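PDB 3EEF: N-carbamoylsarcosine amidase related protein from Thermoplasma acidophilum, which binds a zinc ion and probably hydrolyses amide bonds as an N-carbamoylsarcosine amidase-related member of the isochorismatase-like hydrolases. Local coordinates for residues A[140-145]-A[152-157]; A[31-36]-A[166-171]; A[123-128]-A[159-164]. All blocks are in the same frame, centred on the assembly; numbering follows the deposited sequence.

Contact 1. Residues A[140-145]-A[152-157]; sequences VVEDAV and NWKDYF
Glu-142 and Trp-153 both hold CG between the backbone N and the carbonyl carbon (chi1 62° and 63°), which turns the carboxylate and the indole toward the facing segment. The otherwise extended Glu-142 chain takes Lys-154 at its end: NZ lies 2.9 Å from OE1 in a salt bridge, approaching on the syn side and only 16° out of the carboxylate plane. Lys-154, bent at chi3, also lays its CD and CE beside the same oxygen. The second oxygen, OE2, is paired with Arg-167, so two cations share this carboxylate and probably stabilise its charge. Beneath the bridge, the six-membered end of the Trp-153 indole points its edge at the chain corner, with CH2 3.8 Å from Glu-142 CA. Val-145 CG1 comes obliquely to CZ3 of this ring at 4.4 Å. Deeper in, Val-140 CG2 sits over one face of the Phe-157 ring, 4.2 Å from its centroid, in a CH-pi contact. Val-141, the next residue, faces the other way, onto helix 22-40. The contact thus seats helix 153-161 against strand 137-141 in the final beta-alpha-beta crossover of the isochorismatase-like alpha/beta/alpha sandwich.

Contact 2. Residues A[31-36]-A[166-171]; sequences ARKVIE and KRSDEI
Val-34 and Ser-168 bring the two backbones together, their CA atoms 5.9 Å apart where helix 22-40 runs past a type I beta turn spanning Arg-167 to Glu-170. At this point the CG2 methyl of Val-34 packs against the side-chain carbon of Ser-168, 3.8 Å from its CB, and also lies close to its CA. The other branch of Val-34, CG1, is the one anti to the backbone N (chi1 172°); CG2 therefore sits beside that nitrogen and is the methyl given to the turn. Lys-33 covers the outer side of the same serine. Its CD passes 4.1 Å from Ser-168 OG, and the chain then bends at chi3 to bring NZ within 4.0 Å of Asp-169 CB. The ammonium group stays 5.5 Å from Asp-169 OD2, too far for a salt bridge, although the opposite charges may still attract weakly. Between the segments the contact is therefore one of van der Waals packing, and the Arg-167/Glu-170 bonds that shape the turn lie on its far side. Glu-170 OE1 accepts from Arg-167 N at 2.7 Å through its anti lone pair, and Glu-170 N returns to Arg-167 O. From the flank, Asp-143 OD1 takes the backbone N of Ser-168. Val-34 further touches Leu-5 and Val-141, residues of two strands of the central sheet. The loop leaving strand 164-166, outermost of the sheet within this chain, is thereby laid against a helix that covers one face of the parallel sheet, in the layered alpha/beta/alpha architecture of the isochorismatase-like fold.

Contact 3. Residues A[123-128]-A[159-164]; sequences CVRHTA and RVYGAT
Tyr-161 points the edge of its ring at Arg-125, whose CG lies near the ring plane and 3.6 Å from CE2. Farther back along the ring, Ala-128 CB, well off that plane, meets CD2 obliquely at 3.9 Å. The backbone O of Arg-125 is also close by, 3.7 Å from CE2, so the ring fits against one turn of helix 123-133. The arginine crosses the tyrosine at about a right angle: with CG anti to its own backbone N (chi1 -173°), the chain passes the phenol with its aliphatic part and bends at chi3. Its guanidinium group, turned 67° from the ring plane, is engaged beyond the tyrosine. NE bonds to Ala-120 O, NH2 forms a salt bridge with Asp-150, and the group makes a cation-pi contact with Tyr-156. Across the ring plane from Ala-128, Val-160 CG1 lies 3.8 Å above one face of the Tyr-161 ring, toward its rim. The hydroxyl reaches across the subunit interface to NE2 of His-126 of the second subunit, and the reciprocal bond is made by this chain's His-126. A phenylalanine here, lacking the hydroxyl, would probably leave that imidazole nitrogen without its mate. In this chain, His-126 ND1 bonds to Ile-122 O, which probably limits the rotation of the imidazole. With ND1 donating to a carbonyl oxygen, NE2 of a neutral imidazole would be left to accept from the tyrosine hydroxyl, and an apolar helix-helix contact thus delivers a directed polar bond to the subunit interface.

Contacts 1 and 3 are neighbours, their centres 8 Å apart, and both use helix 153-161; Phe-157 CZ of contact 1 packs 3.6 Å from Val-124 CG1 of contact 3. Contact 2 lies across the sheet from them, its centre 14 Å from contact 1 and 18 Å from contact 3. Contacts 1 and 2 are tied by the Arg-167 to Glu-142 salt bridge and by Val-141 CG1, 3.5 Å from Ser-168 N, whereas a single residue separates contacts 2 and 3 in sequence, with no other touch between them. All three are away from the zinc site of Asp-50, His-52, Glu-58 and His-65; the side chain of Arg-125 in contact 3 is still about 13 Å from the metal.

Contact 1. Residues A[140-145]-A[152-157]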
loop_
_atom_site.group_PDB
_atom_site.type_symbol
_atom_site.label_atom_id
_atom_site.label_comp_id
_atom_site.label_asym_id
_atom_site.label_seq_id
_atom_site.Cartn_x
_atom_site.Cartn_y
_atom_site.Cartn_z
ATOM N N VAL A 140 2.980 -6.298 23.144
ATOM C CA VAL A 140 2.143 -7.482 23.108
ATOM C C VAL A 140 1.780 -7.937 24.532
ATOM O O VAL A 140 2.632 -8.009 25.392
ATOM C CB VAL A 140 2.881 -8.619 22.391
ATOM C CG1 VAL A 140 1.945 -9.819 22.184
ATOM C CG2 VAL A 140 3.416 -8.128 21.073
ATOM N N VAL A 141 0.504 -8.211 24.777
ATOM C CA VAL A 141 0.037 -8.681 26.076
ATOM C C VAL A 141 0.021 -10.203 26.114
ATOM O O VAL A 141 -0.966 -10.801 25.732
ATOM C CB VAL A 141 -1.356 -8.112 26.371
ATOM C CG1 VAL A 141 -1.839 -8.493 27.784
ATOM C CG2 VAL A 141 -1.313 -6.603 26.190
ATOM N N GLU A 142 1.117 -10.809 26.584
ATOM C CA GLU A 142 1.352 -12.249 26.470
ATOM C C GLU A 142 0.165 -13.135 26.848
ATOM O O GLU A 142 -0.159 -14.062 26.115
ATOM C CB GLU A 142 2.605 -12.690 27.243
ATOM C CG GLU A 142 2.578 -12.451 28.757
ATOM C CD GLU A 142 3.872 -12.891 29.492
ATOM O OE1 GLU A 142 4.776 -13.513 28.895
ATOM O OE2 GLU A 142 3.984 -12.599 30.699
ATOM N N ASP A 143 -0.503 -12.813 27.950
ATOM C CA ASP A 143 -1.595 -13.637 28.463
ATOM C C ASP A 143 -2.862 -13.411 27.700
ATOM O O ASP A 143 -3.834 -14.160 27.860
ATOM C CB ASP A 143 -1.838 -13.441 29.985
ATOM C CG ASP A 143 -2.104 -12.007 30.365
ATOM O OD1 ASP A 143 -1.490 -11.088 29.772
ATOM O OD2 ASP A 143 -2.936 -11.796 31.269
ATOM N N ALA A 144 -2.856 -12.387 26.867
ATOM C CA ALA A 144 -3.992 -12.132 26.010
ATOM C C ALA A 144 -3.702 -12.565 24.570
ATOM O O ALA A 144 -4.465 -12.273 23.673
ATOM C CB ALA A 144 -4.386 -10.674 26.083
ATOM N N VAL A 145 -2.618 -13.306 24.365
ATOM C CA VAL A 145 -2.302 -13.875 23.046
ATOM C C VAL A 145 -2.090 -15.383 23.173
ATOM O O VAL A 145 -1.457 -15.842 24.115
ATOM C CB VAL A 145 -1.066 -13.194 22.454
ATOM C CG1 VAL A 145 -0.572 -13.890 21.201
ATOM C CG2 VAL A 145 -1.395 -11.748 22.147
ATOM N N ASN A 152 8.588 -20.673 20.853
ATOM C CA ASN A 152 9.512 -19.545 21.009
ATOM C C ASN A 152 8.947 -18.190 20.521
ATOM O O ASN A 152 9.730 -17.287 20.175
ATOM C CB ASN A 152 10.818 -19.842 20.246
ATOM C CG ASN A 152 11.523 -21.093 20.756
ATOM O OD1 ASN A 152 11.606 -21.320 21.964
ATOM N ND2 ASN A 152 12.029 -21.911 19.832
ATOM N N TRP A 153 7.616 -18.044 20.510
ATOM C CA TRP A 153 6.988 -16.872 19.899
ATOM C C TRP A 153 7.400 -15.570 20.585
ATOM O O TRP A 153 7.752 -14.595 19.916
ATOM C CB TRP A 153 5.463 -17.019 19.838
ATOM C CG TRP A 153 4.746 -17.121 21.162
ATOM C CD1 TRP A 153 4.444 -18.261 21.838
ATOM C CD2 TRP A 153 4.192 -16.050 21.927
ATOM N NE1 TRP A 153 3.760 -17.963 22.991
ATOM C CE2 TRP A 153 3.577 -16.615 23.058
ATOM C CE3 TRP A 153 4.157 -14.667 21.765
ATOM C CZ2 TRP A 153 2.957 -15.850 24.032
ATOM C CZ3 TRP A 153 3.538 -13.905 22.730
ATOM C CH2 TRP A 153 2.940 -14.500 23.847
ATOM N N LYS A 154 7.387 -15.578 21.911
ATOM C CA LYS A 154 7.764 -14.417 22.721
ATOM C C LYS A 154 9.145 -13.897 22.297
ATOM O O LYS A 154 9.350 -12.701 22.149
ATOM C CB LYS A 154 7.754 -14.834 24.206
ATOM C CG LYS A 154 7.349 -13.766 25.190
ATOM C CD LYS A 154 7.221 -14.369 26.617
ATOM C CE LYS A 154 7.932 -13.492 27.690
ATOM N NZ LYS A 154 7.679 -13.935 29.104
ATOM N N ASP A 155 10.077 -14.821 22.086
ATOM C CA ASP A 155 11.453 -14.514 21.667
ATOM C C ASP A 155 11.514 -13.858 20.283
ATOM O O ASP A 155 12.374 -13.011 20.012
ATOM C CB ASP A 155 12.266 -15.827 21.625
ATOM C CG ASP A 155 13.731 -15.649 22.013
ATOM O OD1 ASP A 155 14.525 -15.128 21.199
ATOM O OD2 ASP A 155 14.102 -16.087 23.128
ATOM N N TYR A 156 10.612 -14.294 19.410
ATOM C CA TYR A 156 10.541 -13.812 18.052
ATOM C C TYR A 156 10.051 -12.367 18.025
ATOM O O TYR A 156 10.694 -11.505 17.411
ATOM C CB TYR A 156 9.596 -14.699 17.222
ATOM C CG TYR A 156 9.750 -14.449 15.760
ATOM C CD1 TYR A 156 10.616 -15.215 15.009
ATOM C CD2 TYR A 156 9.058 -13.415 15.137
ATOM C CE1 TYR A 156 10.785 -14.984 13.661
ATOM C CE2 TYR A 156 9.205 -13.179 13.791
ATOM C CZ TYR A 156 10.075 -13.963 13.053
ATOM O OH TYR A 156 10.253 -13.740 11.712
ATOM N N PHE A 157 8.929 -12.107 18.699
ATOM C CA PHE A 157 8.442 -10.754 18.857
ATOM C C PHE A 157 9.527 -9.777 19.313
ATOM O O PHE A 157 9.728 -8.721 18.686
ATOM C CB PHE A 157 7.293 -10.718 19.854
ATOM C CG PHE A 157 5.981 -11.050 19.245
ATOM C CD1 PHE A 157 5.390 -10.195 18.349
ATOM C CD2 PHE A 157 5.327 -12.196 19.570
ATOM C CE1 PHE A 157 4.170 -10.495 17.783
ATOM C CE2 PHE A 157 4.086 -12.495 18.983
ATOM C CZ PHE A 157 3.530 -11.632 18.090
#

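Contact 2. Residues A[31-36]-A[166-171]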
loop_
_atom_site.group_PDB
_atom_site.type_symbol
_atom_site.label_atom_id
_atom_site.label_comp_id
_atom_site.label_asym_id
_atom_site.label_seq_id
_atom_site.Cartn_x
_atom_site.Cartn_y
_atom_site.Cartn_z
ATOM N N ALA A 31 -8.055 -10.407 27.740
ATOM C CA ALA A 31 -8.427 -9.517 26.645
ATOM C C ALA A 31 -9.480 -8.494 27.089
ATOM O O ALA A 31 -9.352 -7.297 26.828
ATOM C CB ALA A 31 -8.928 -10.325 25.430
ATOM N N ARG A 32 -10.521 -8.985 27.750
ATOM C CA ARG A 32 -11.561 -8.138 28.331
ATOM C C ARG A 32 -10.959 -7.108 29.281
ATOM O O ARG A 32 -11.377 -5.957 29.293
ATOM C CB ARG A 32 -12.599 -8.993 29.078
ATOM C CG ARG A 32 -13.656 -8.182 29.855
ATOM C CD ARG A 32 -14.782 -9.072 30.409
ATOM N NE ARG A 32 -14.274 -10.042 31.392
ATOM C CZ ARG A 32 -14.318 -11.376 31.282
ATOM N NH1 ARG A 32 -14.872 -11.988 30.228
ATOM N NH2 ARG A 32 -13.805 -12.116 32.263
ATOM N N LYS A 33 -9.979 -7.540 30.066
ATOM C CA LYS A 33 -9.310 -6.666 31.028
ATOM C C LYS A 33 -8.541 -5.565 30.315
ATOM O O LYS A 33 -8.623 -4.405 30.689
ATOM C CB LYS A 33 -8.368 -7.504 31.892
ATOM C CG LYS A 33 -7.580 -6.745 32.947
ATOM C CD LYS A 33 -6.906 -7.750 33.917
ATOM C CE LYS A 33 -6.842 -7.242 35.361
ATOM N NZ LYS A 33 -6.331 -8.297 36.323
ATOM N N VAL A 34 -7.803 -5.939 29.268
ATOM C CA VAL A 34 -7.035 -4.960 28.486
ATOM C C VAL A 34 -7.985 -4.028 27.750
ATOM O O VAL A 34 -7.846 -2.801 27.804
ATOM C CB VAL A 34 -6.094 -5.641 27.497
ATOM C CG1 VAL A 34 -5.443 -4.605 26.546
ATOM C CG2 VAL A 34 -5.026 -6.431 28.265
ATOM N N ILE A 35 -8.986 -4.603 27.105
ATOM C CA ILE A 35 -9.950 -3.783 26.397
ATOM C C ILE A 35 -10.593 -2.752 27.344
ATOM O O ILE A 35 -10.668 -1.559 27.021
ATOM C CB ILE A 35 -11.029 -4.644 25.720
ATOM C CG1 ILE A 35 -10.411 -5.454 24.566
ATOM C CG2 ILE A 35 -12.122 -3.776 25.169
ATOM C CD1 ILE A 35 -11.304 -6.597 24.028
ATOM N N GLU A 36 -11.040 -3.223 28.511
ATOM C CA GLU A 36 -11.745 -2.380 29.493
ATOM C C GLU A 36 -10.924 -1.159 29.948
ATOM O O GLU A 36 -11.444 -0.047 29.980
ATOM C CB GLU A 36 -12.213 -3.223 30.698
ATOM N N LYS A 166 4.130 -7.481 27.857
ATOM C CA LYS A 166 3.512 -7.121 29.124
ATOM C C LYS A 166 2.468 -8.154 29.495
ATOM O O LYS A 166 2.107 -8.981 28.661
ATOM C CB LYS A 166 2.833 -5.751 29.016
ATOM C CG LYS A 166 3.797 -4.568 28.847
ATOM C CD LYS A 166 4.751 -4.426 30.028
ATOM C CE LYS A 166 5.382 -3.033 30.091
ATOM N NZ LYS A 166 6.605 -3.029 30.956
ATOM N N ARG A 167 1.972 -8.089 30.732
ATOM C CA ARG A 167 0.850 -8.912 31.161
ATOM C C ARG A 167 -0.389 -8.050 31.312
ATOM O O ARG A 167 -0.298 -6.828 31.464
ATOM C CB ARG A 167 1.158 -9.643 32.463
ATOM C CG ARG A 167 2.532 -10.283 32.470
ATOM C CD ARG A 167 2.689 -11.333 33.549
ATOM N NE ARG A 167 2.297 -12.653 33.058
ATOM C CZ ARG A 167 1.107 -13.227 33.233
ATOM N NH1 ARG A 167 0.129 -12.621 33.906
ATOM N NH2 ARG A 167 0.898 -14.438 32.732
ATOM N N SER A 168 -1.556 -8.689 31.233
ATOM C CA SER A 168 -2.808 -7.944 31.236
ATOM C C SER A 168 -2.930 -7.102 32.504
ATOM O O SER A 168 -3.396 -5.974 32.442
ATOM C CB SER A 168 -4.023 -8.858 31.062
ATOM O OG SER A 168 -4.022 -9.931 31.973
ATOM N N ASP A 169 -2.452 -7.635 33.633
ATOM C CA ASP A 169 -2.528 -6.921 34.921
ATOM C C ASP A 169 -1.588 -5.717 35.057
ATOM O O ASP A 169 -1.680 -5.003 36.052
ATOM C CB ASP A 169 -2.380 -7.885 36.130
ATOM C CG ASP A 169 -1.054 -8.651 36.139
ATOM O OD1 ASP A 169 -0.024 -8.130 35.657
ATOM O OD2 ASP A 169 -1.049 -9.796 36.637
ATOM N N GLU A 170 -0.692 -5.501 34.089
ATOM C CA GLU A 170 0.130 -4.283 34.028
ATOM C C GLU A 170 -0.509 -3.194 33.117
ATOM O O GLU A 170 -1.266 -3.494 32.193
ATOM C CB GLU A 170 1.536 -4.627 33.552
ATOM C CG GLU A 170 2.209 -5.767 34.307
ATOM C CD GLU A 170 3.509 -6.219 33.644
ATOM O OE1 GLU A 170 3.457 -6.931 32.626
ATOM O OE2 GLU A 170 4.595 -5.869 34.143
ATOM N N ILE A 171 -0.227 -1.927 33.408
ATOM C CA ILE A 171 -0.745 -0.796 32.597
ATOM C C ILE A 171 0.119 0.478 32.773
ATOM O O ILE A 171 0.211 1.071 33.866
ATOM C CB ILE A 171 -2.280 -0.447 32.842
ATOM C CG1 ILE A 171 -2.546 0.085 34.281
ATOM C CG2 ILE A 171 -3.177 -1.629 32.510
ATOM C CD1 ILE A 171 -2.487 1.609 34.407
#

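Contact 3. Residues A[123-128]-A[159-164]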
loop_
_atom_site.group_PDB
_atom_site.type_symbol
_atom_site.label_atom_id
_atom_site.label_comp_id
_atom_site.label_asym_id
_atom_site.label_seq_id
_atom_site.Cartn_x
_atom_site.Cartn_y
_atom_site.Cartn_z
ATOM N N CYS A 123 -1.670 -14.284 12.762
ATOM C CA CYS A 123 -2.227 -12.953 12.502
ATOM C C CYS A 123 -1.661 -11.843 13.410
ATOM O O CYS A 123 -1.488 -10.700 12.963
ATOM C CB CYS A 123 -3.755 -12.984 12.575
ATOM S SG CYS A 123 -4.561 -14.104 11.347
ATOM N N VAL A 124 -1.392 -12.150 14.674
ATOM C CA VAL A 124 -0.867 -11.158 15.613
ATOM C C VAL A 124 0.527 -10.746 15.154
ATOM O O VAL A 124 0.872 -9.568 15.121
ATOM C CB VAL A 124 -0.838 -11.675 17.089
ATOM C CG1 VAL A 124 0.012 -10.764 17.949
ATOM C CG2 VAL A 124 -2.283 -11.829 17.664
ATOM N N ARG A 125 1.299 -11.736 14.758
ATOM C CA ARG A 125 2.662 -11.532 14.355
ATOM C C ARG A 125 2.765 -10.736 13.056
ATOM O O ARG A 125 3.635 -9.850 12.896
ATOM C CB ARG A 125 3.327 -12.897 14.202
ATOM C CG ARG A 125 4.798 -12.799 13.950
ATOM C CD ARG A 125 5.416 -14.134 13.657
ATOM N NE ARG A 125 5.330 -15.063 14.779
ATOM C CZ ARG A 125 6.107 -16.136 14.914
ATOM N NH1 ARG A 125 7.061 -16.409 14.034
ATOM N NH2 ARG A 125 5.968 -16.909 15.976
ATOM N N HIS A 126 1.893 -11.095 12.117
ATOM C CA HIS A 126 1.828 -10.446 10.815
ATOM C C HIS A 126 1.389 -8.996 10.941
ATOM O O HIS A 126 1.956 -8.108 10.327
ATOM C CB HIS A 126 0.936 -11.256 9.872
ATOM C CG HIS A 126 1.637 -12.436 9.282
ATOM N ND1 HIS A 126 1.822 -13.607 9.980
ATOM C CD2 HIS A 126 2.292 -12.591 8.107
ATOM C CE1 HIS A 126 2.531 -14.444 9.242
ATOM N NE2 HIS A 126 2.814 -13.862 8.095
ATOM N N THR A 127 0.371 -8.757 11.746
ATOM C CA THR A 127 0.006 -7.406 12.119
ATOM C C THR A 127 1.199 -6.648 12.727
ATOM O O THR A 127 1.409 -5.476 12.416
ATOM C CB THR A 127 -1.146 -7.464 13.097
ATOM O OG1 THR A 127 -2.192 -8.203 12.460
ATOM C CG2 THR A 127 -1.648 -6.044 13.472
ATOM N N ALA A 128 1.970 -7.312 13.585
ATOM C CA ALA A 128 3.154 -6.713 14.247
ATOM C C ALA A 128 4.160 -6.242 13.207
ATOM O O ALA A 128 4.648 -5.112 13.250
ATOM C CB ALA A 128 3.817 -7.737 15.176
ATOM N N ARG A 159 12.935 -10.195 19.571
ATOM C CA ARG A 159 14.160 -10.140 18.773
ATOM C C ARG A 159 13.933 -9.538 17.367
ATOM O O ARG A 159 14.812 -8.862 16.826
ATOM C CB ARG A 159 14.789 -11.521 18.673
ATOM N N VAL A 160 12.763 -9.785 16.776
ATOM C CA VAL A 160 12.526 -9.406 15.389
ATOM C C VAL A 160 11.684 -8.123 15.190
ATOM O O VAL A 160 11.893 -7.371 14.232
ATOM C CB VAL A 160 11.892 -10.550 14.605
ATOM C CG1 VAL A 160 11.674 -10.094 13.113
ATOM C CG2 VAL A 160 12.775 -11.801 14.736
ATOM N N TYR A 161 10.745 -7.868 16.079
ATOM C CA TYR A 161 9.948 -6.654 16.003
ATOM C C TYR A 161 10.242 -5.659 17.123
ATOM O O TYR A 161 9.493 -4.693 17.276
ATOM C CB TYR A 161 8.451 -7.018 16.022
ATOM C CG TYR A 161 8.095 -8.001 14.953
ATOM C CD1 TYR A 161 8.451 -7.773 13.617
ATOM C CD2 TYR A 161 7.437 -9.168 15.256
ATOM C CE1 TYR A 161 8.155 -8.681 12.639
ATOM C CE2 TYR A 161 7.120 -10.100 14.255
ATOM C CZ TYR A 161 7.480 -9.847 12.969
ATOM O OH TYR A 161 7.189 -10.755 11.997
ATOM N N GLY A 162 11.295 -5.901 17.915
ATOM C CA GLY A 162 11.616 -5.075 19.074
ATOM C C GLY A 162 10.461 -4.873 20.029
ATOM O O GLY A 162 10.430 -3.884 20.757
ATOM N N ALA A 163 9.501 -5.802 20.043
ATOM C CA ALA A 163 8.297 -5.662 20.886
ATOM C C ALA A 163 8.657 -5.746 22.346
ATOM O O ALA A 163 9.596 -6.471 22.724
ATOM C CB ALA A 163 7.257 -6.731 20.578
ATOM N N THR A 164 7.929 -5.000 23.176
ATOM C CA THR A 164 8.015 -5.204 24.603
ATOM C C THR A 164 6.784 -6.002 25.010
ATOM O O THR A 164 5.665 -5.694 24.589
ATOM C CB THR A 164 8.054 -3.892 25.371
ATOM O OG1 THR A 164 6.801 -3.234 25.201
ATOM C CG2 THR A 164 9.154 -2.985 24.872
#